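PDB 3GDO: scyllo-inositol 2-dehydrogenase (NADP(+)) IolW from Bacillus subtilis subsp. subtilis, which catalyses the reversible NADPH-dependent reduction of scyllo-inosose to scyllo-inositol and does not accept NADH in place of NADPH. Local coordinates for residues Gly17-Gly22 / Ala259-Arg264; Lys90-Glu95 / Val117-Tyr122. All blocks are in the same frame, centred on the assembly; numbering follows the deposited sequence.

How the contacts relate
Contact 1 brings helix 15-26 of the Rossmann domain against the end of helix 256-261 from the C-terminal alpha/beta part of the chain; contact 2 pairs two neighbouring Rossmann strands and falls, in sequence, between the halves of contact 1. Their centres lie about 20 Å apart, yet they touch, chiefly through His-21. Turned away from helix 256-261, it sets NE2 2.9 Å from Glu-95 OE2, a probable hydrogen bond in one of two Glu-95 conformers, and CE1 3.3 Å from Tyr-122 CD2. Gly-17 belongs to a GxGxxG pattern with Gly-12 and Gly-14; Glu-95 lies near them, by the C-terminal strand ends where Rossmann folds bind dinucleotides, so NADP(H) probably lies close by.

Contact 1 of 2, residues Gly17-Gly22 / Ala259-Arg264; sequences GSVFHG and ALRAGR
Val-19 and Leu-260 form the close-packed part of this contact, where the first Rossmann helix meets the last turn of helix 256-261. Val-19 sends CG1 onto the Leu-260 backbone, 3.4 Å from Leu-260 O, and against Leu-260 CB at 3.8 Å. Having CG1 anti to the backbone N (chi1 179°) places that methyl there, and a short branched residue suits so narrow an approach. Leu-260 answers over the Val-19 carbonyl, CB 3.6 Å from Val-19 O; more loosely, Leu-260 CD1 lies 4.2 Å from Phe-20 CD1, at the ring edge.

The exposed side belongs to Arg-261, whose long aliphatic chain, extended from CG to NE, can run past Phe-20 while its charged end stays outside. Arg-261 NH2 lies 3.9 Å from Phe-20 CZ, near the ring plane. The two planes stand 81° apart, ring rim against guanidinium face, so this is not a stack. Beyond, Gly-263, able as glycine to take positive phi with little strain, ends helix 256-261 in a Schellman motif, Arg-264 N bonding Ala-259 O and Gly-263 N bonding Leu-260 O.

Leu-260 also packs on Pro-23 and Leu-24, and Arg-261 on Leu-15, so the end of helix 256-261 lies against helix 15-26, with Trp-271 beside Leu-260.

Contact 2 of 2, residues Lys90-Glu95 / Val117-Tyr122; sequences KHVVME and VLLSVY
The His-91 ring carries Leu-118 CD1 over one face, a CH-pi contact 4.3 Å from the ring centroid, while the backbone of Val-117 lies at its edge. Leu-118 N donates to His-91 ND1 at 3.0 Å, nearly straight at 169° although tilted out of the ring plane. With CG beside the backbone N (chi1 -58°), the imidazole lies alongside Leu-118 and takes up an N-H just before strand 119-122 begins. Replacing it with the methyl of an alanine would probably leave the Leu-118 N-H without its acceptor and the leucine methyl without a ring face to rest on. At the other end the Glu-95 carboxylate, whose polar partner is His-21, lies in one of its two conformers beside the Tyr-122 ring, OE2 3.7 Å from Tyr-122 CD2, the planes 83° apart.

Between these ends the strands run parallel, Val-92 N, Ser-120 N, Met-94 N and Tyr-122 N donating in turn across the gap. Branched valines suit this extended backbone. Leu-119 CD1 meets Val-92 CB (3.9 Å) and Met-94 CG (3.8 Å) on the face covered by helices 78-87 and 102-115. On the other face Val-93 CG1 touches Tyr-122 CB at 4.0 Å, and Ser-120 OG bonds to Val-321 O and Tyr-305 OH.

The strands flank helix 102-115 in a beta-alpha-beta unit, strand 119-122 forming an edge of the Rossmann sheet. Backbone groups facing across the pair satisfy one another, and His-91 and Val-93 bond on to strand 68-71. Because ND1 accepts the Leu-118 N-H, a neutral His-91 would probably carry its hydrogen on NE2.

Contact 1 of 2, residues Gly17-Gly22 / Ala259-Arg264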
loop_
_atom_site.group_PDB
_atom_site.type_symbol
_atom_site.label_atom_id
_atom_site.label_comp_id
_atom_site.label_asym_id
_atom_site.label_seq_id
_atom_site.Cartn_x
_atom_site.Cartn_y
_atom_site.Cartn_z
ATOM N N GLY B 17 25.659 -14.667 15.304
ATOM C CA GLY B 17 26.700 -14.583 16.338
ATOM C C GLY B 17 27.924 -13.817 15.890
ATOM O O GLY B 17 28.367 -12.865 16.569
ATOM N N SER B 18 28.452 -14.203 14.727
ATOM C CA SER B 18 29.730 -13.687 14.199
ATOM C C SER B 18 29.626 -12.364 13.469
ATOM O O SER B 18 30.625 -11.653 13.318
ATOM C CB SER B 18 30.341 -14.702 13.229
ATOM O OG SER B 18 29.503 -14.827 12.071
ATOM N N VAL B 19 28.445 -12.049 12.953
ATOM C CA VAL B 19 28.302 -10.826 12.146
ATOM C C VAL B 19 27.422 -9.790 12.845
ATOM O O VAL B 19 27.766 -8.619 12.891
ATOM C CB VAL B 19 27.762 -11.123 10.703
ATOM C CG1 VAL B 19 27.613 -9.826 9.907
ATOM C CG2 VAL B 19 28.715 -12.093 9.950
ATOM N N PHE B 20 26.285 -10.209 13.377
ATOM C CA PHE B 20 25.307 -9.211 13.923
ATOM C C PHE B 20 25.502 -8.847 15.413
ATOM O O PHE B 20 25.096 -7.767 15.834
ATOM C CB PHE B 20 23.848 -9.605 13.624
ATOM C CG PHE B 20 23.555 -9.827 12.119
ATOM C CD1 PHE B 20 24.124 -9.002 11.136
ATOM C CD2 PHE B 20 22.708 -10.856 11.711
ATOM C CE1 PHE B 20 23.867 -9.208 9.745
ATOM C CE2 PHE B 20 22.439 -11.089 10.330
ATOM C CZ PHE B 20 23.013 -10.264 9.347
ATOM N N HIS B 21 26.132 -9.727 16.200
ATOM C CA HIS B 21 26.254 -9.482 17.648
ATOM C C HIS B 21 27.681 -9.269 18.096
ATOM O O HIS B 21 28.007 -8.252 18.732
ATOM C CB HIS B 21 25.572 -10.610 18.448
ATOM C CG HIS B 21 24.081 -10.611 18.305
ATOM N ND1 HIS B 21 23.247 -9.923 19.164
ATOM C CD2 HIS B 21 23.270 -11.202 17.384
ATOM C CE1 HIS B 21 21.985 -10.117 18.801
ATOM N NE2 HIS B 21 21.974 -10.872 17.708
ATOM N N GLY B 22 28.523 -10.240 17.763
ATOM C CA GLY B 22 29.934 -10.239 18.082
ATOM C C GLY B 22 30.650 -8.938 17.848
ATOM O O GLY B 22 31.245 -8.413 18.778
ATOM N N ALA B 259 27.218 -3.070 6.359
ATOM C CA ALA B 259 28.538 -2.727 6.909
ATOM C C ALA B 259 29.109 -3.892 7.744
ATOM O O ALA B 259 30.286 -4.241 7.599
ATOM C CB ALA B 259 28.469 -1.453 7.744
ATOM N N LEU B 260 28.266 -4.504 8.582
ATOM C CA LEU B 260 28.671 -5.657 9.408
ATOM C C LEU B 260 29.039 -6.868 8.568
ATOM O O LEU B 260 29.988 -7.566 8.887
ATOM C CB LEU B 260 27.570 -6.038 10.423
ATOM C CG LEU B 260 27.278 -5.044 11.560
ATOM C CD1 LEU B 260 25.974 -5.407 12.271
ATOM C CD2 LEU B 260 28.467 -4.944 12.553
ATOM N N ARG B 261 28.287 -7.138 7.493
ATOM C CA ARG B 261 28.645 -8.243 6.577
ATOM C C ARG B 261 29.995 -7.987 5.887
ATOM O O ARG B 261 30.741 -8.919 5.629
ATOM C CB ARG B 261 27.565 -8.493 5.537
ATOM C CG ARG B 261 26.243 -9.076 6.068
ATOM C CD ARG B 261 25.166 -8.852 4.995
ATOM N NE ARG B 261 23.877 -9.463 5.314
ATOM C CZ ARG B 261 23.647 -10.773 5.315
ATOM N NH1 ARG B 261 24.625 -11.622 5.030
ATOM N NH2 ARG B 261 22.444 -11.237 5.595
ATOM N N ALA B 262 30.315 -6.732 5.619
ATOM C CA ALA B 262 31.593 -6.387 4.996
ATOM C C ALA B 262 32.776 -6.344 5.975
ATOM O O ALA B 262 33.833 -5.795 5.634
ATOM C CB ALA B 262 31.455 -5.051 4.276
ATOM N N GLY B 263 32.601 -6.869 7.193
ATOM C CA GLY B 263 33.643 -6.812 8.241
ATOM C C GLY B 263 33.973 -5.453 8.853
ATOM O O GLY B 263 35.017 -5.307 9.488
ATOM N N ARG B 264 33.114 -4.449 8.687
ATOM C CA ARG B 264 33.343 -3.149 9.323
ATOM C C ARG B 264 32.742 -3.122 10.734
ATOM O O ARG B 264 31.834 -3.898 11.056
ATOM C CB ARG B 264 32.808 -1.992 8.458
ATOM C CG ARG B 264 33.488 -1.847 7.087
ATOM C CD ARG B 264 33.122 -0.533 6.375
ATOM N NE ARG B 264 31.786 -0.546 5.769
ATOM C CZ ARG B 264 31.531 -0.977 4.537
ATOM N NH1 ARG B 264 32.521 -1.433 3.792
ATOM N NH2 ARG B 264 30.291 -0.962 4.053
#

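Contact 2 of 2, residues Lys90-Glu95 / Val117-Tyr122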
loop_
_atom_site.group_PDB
_atom_site.type_symbol
_atom_site.label_atom_id
_atom_site.label_comp_id
_atom_site.label_asym_id
_atom_site.label_seq_id
_atom_site.Cartn_x
_atom_site.Cartn_y
_atom_site.Cartn_z
ATOM N N LYS B 90 20.688 -16.866 34.491
ATOM C CA LYS B 90 21.320 -15.936 33.532
ATOM C C LYS B 90 20.317 -14.941 32.919
ATOM O O LYS B 90 19.156 -15.305 32.653
ATOM C CB LYS B 90 22.047 -16.688 32.389
ATOM C CG LYS B 90 22.909 -17.866 32.823
ATOM C CD LYS B 90 24.016 -17.411 33.705
ATOM C CE LYS B 90 24.796 -18.580 34.250
ATOM N NZ LYS B 90 25.859 -17.948 35.041
ATOM N N HIS B 91 20.773 -13.701 32.733
ATOM C CA HIS B 91 20.109 -12.701 31.846
ATOM C C HIS B 91 20.235 -13.208 30.400
ATOM O O HIS B 91 21.248 -13.851 30.067
ATOM C CB HIS B 91 20.786 -11.328 31.943
ATOM C CG HIS B 91 20.812 -10.758 33.330
ATOM N ND1 HIS B 91 19.701 -10.736 34.151
ATOM C CD2 HIS B 91 21.811 -10.166 34.034
ATOM C CE1 HIS B 91 20.017 -10.175 35.308
ATOM N NE2 HIS B 91 21.294 -9.827 35.264
ATOM N N VAL B 92 19.225 -12.941 29.558
ATOM C CA VAL B 92 19.160 -13.522 28.194
ATOM C C VAL B 92 18.669 -12.472 27.192
ATOM O O VAL B 92 17.679 -11.756 27.454
ATOM C CB VAL B 92 18.254 -14.783 28.119
ATOM C CG1 VAL B 92 18.057 -15.277 26.658
ATOM C CG2 VAL B 92 18.839 -15.923 28.933
ATOM N N VAL B 93 19.431 -12.348 26.103
ATOM C CA VAL B 93 19.009 -11.662 24.859
ATOM C C VAL B 93 18.670 -12.729 23.802
ATOM O O VAL B 93 19.509 -13.569 23.478
ATOM C CB VAL B 93 20.112 -10.729 24.303
ATOM C CG1 VAL B 93 19.765 -10.219 22.827
ATOM C CG2 VAL B 93 20.394 -9.542 25.269
ATOM N N MET B 94 17.439 -12.686 23.289
ATOM C CA MET B 94 16.934 -13.645 22.287
ATOM C C MET B 94 16.879 -12.923 20.939
ATOM O O MET B 94 16.642 -11.714 20.894
ATOM C CB MET B 94 15.487 -14.086 22.604
ATOM C CG MET B 94 15.145 -14.558 24.024
ATOM S SD MET B 94 13.437 -15.132 24.238
ATOM C CE MET B 94 13.375 -16.617 23.293
ATOM N N GLU B 95 17.055 -13.655 19.837
ATOM C CA GLU B 95 16.846 -13.031 18.514
ATOM C C GLU B 95 15.345 -12.876 18.260
ATOM O O GLU B 95 14.524 -13.529 18.915
ATOM C CB GLU B 95 17.519 -13.815 17.369
ATOM C CG GLU B 95 18.905 -13.296 16.944
ATOM C CD GLU B 95 18.897 -11.956 16.181
ATOM O OE1 GLU B 95 17.810 -11.303 16.033
ATOM O OE2 GLU B 95 20.008 -11.556 15.751
ATOM N N VAL B 117 15.463 -12.619 36.607
ATOM C CA VAL B 117 16.433 -12.345 35.541
ATOM C C VAL B 117 15.844 -11.447 34.426
ATOM O O VAL B 117 14.624 -11.424 34.228
ATOM C CB VAL B 117 16.999 -13.677 34.944
ATOM C CG1 VAL B 117 17.875 -14.383 35.967
ATOM C CG2 VAL B 117 15.884 -14.602 34.498
ATOM N N LEU B 118 16.714 -10.704 33.734
ATOM C CA LEU B 118 16.301 -9.873 32.607
ATOM C C LEU B 118 16.181 -10.685 31.316
ATOM O O LEU B 118 17.126 -11.381 30.917
ATOM C CB LEU B 118 17.303 -8.736 32.417
ATOM C CG LEU B 118 17.363 -7.830 33.648
ATOM C CD1 LEU B 118 18.488 -6.819 33.505
ATOM C CD2 LEU B 118 15.976 -7.120 33.892
ATOM N N LEU B 119 15.028 -10.584 30.672
ATOM C CA LEU B 119 14.765 -11.251 29.394
ATOM C C LEU B 119 14.412 -10.194 28.343
ATOM O O LEU B 119 13.445 -9.412 28.506
ATOM C CB LEU B 119 13.643 -12.276 29.533
ATOM C CG LEU B 119 13.285 -13.038 28.253
ATOM C CD1 LEU B 119 14.485 -13.821 27.696
ATOM C CD2 LEU B 119 12.098 -13.938 28.470
ATOM N N SER B 120 15.225 -10.133 27.287
ATOM C CA SER B 120 15.016 -9.164 26.215
ATOM C C SER B 120 15.028 -9.892 24.840
ATOM O O SER B 120 15.394 -11.100 24.746
ATOM C CB SER B 120 16.083 -8.083 26.293
ATOM O OG SER B 120 15.823 -6.984 25.413
ATOM N N VAL B 121 14.585 -9.174 23.801
ATOM C CA VAL B 121 14.482 -9.727 22.437
ATOM C C VAL B 121 15.179 -8.711 21.551
ATOM O O VAL B 121 14.962 -7.532 21.705
ATOM C CB VAL B 121 13.018 -9.922 22.010
ATOM C CG1 VAL B 121 12.919 -10.434 20.521
ATOM C CG2 VAL B 121 12.337 -10.918 22.936
ATOM N N TYR B 122 16.045 -9.166 20.655
ATOM C CA TYR B 122 16.848 -8.239 19.848
ATOM C C TYR B 122 16.011 -7.639 18.672
ATOM O O TYR B 122 16.189 -8.053 17.507
ATOM C CB TYR B 122 18.129 -8.969 19.364
ATOM C CG TYR B 122 19.203 -8.078 18.748
ATOM C CD1 TYR B 122 19.741 -7.037 19.471
ATOM C CD2 TYR B 122 19.667 -8.291 17.414
ATOM C CE1 TYR B 122 20.738 -6.219 18.926
ATOM C CE2 TYR B 122 20.672 -7.470 16.842
ATOM C CZ TYR B 122 21.195 -6.438 17.619
ATOM O OH TYR B 122 22.142 -5.558 17.136
#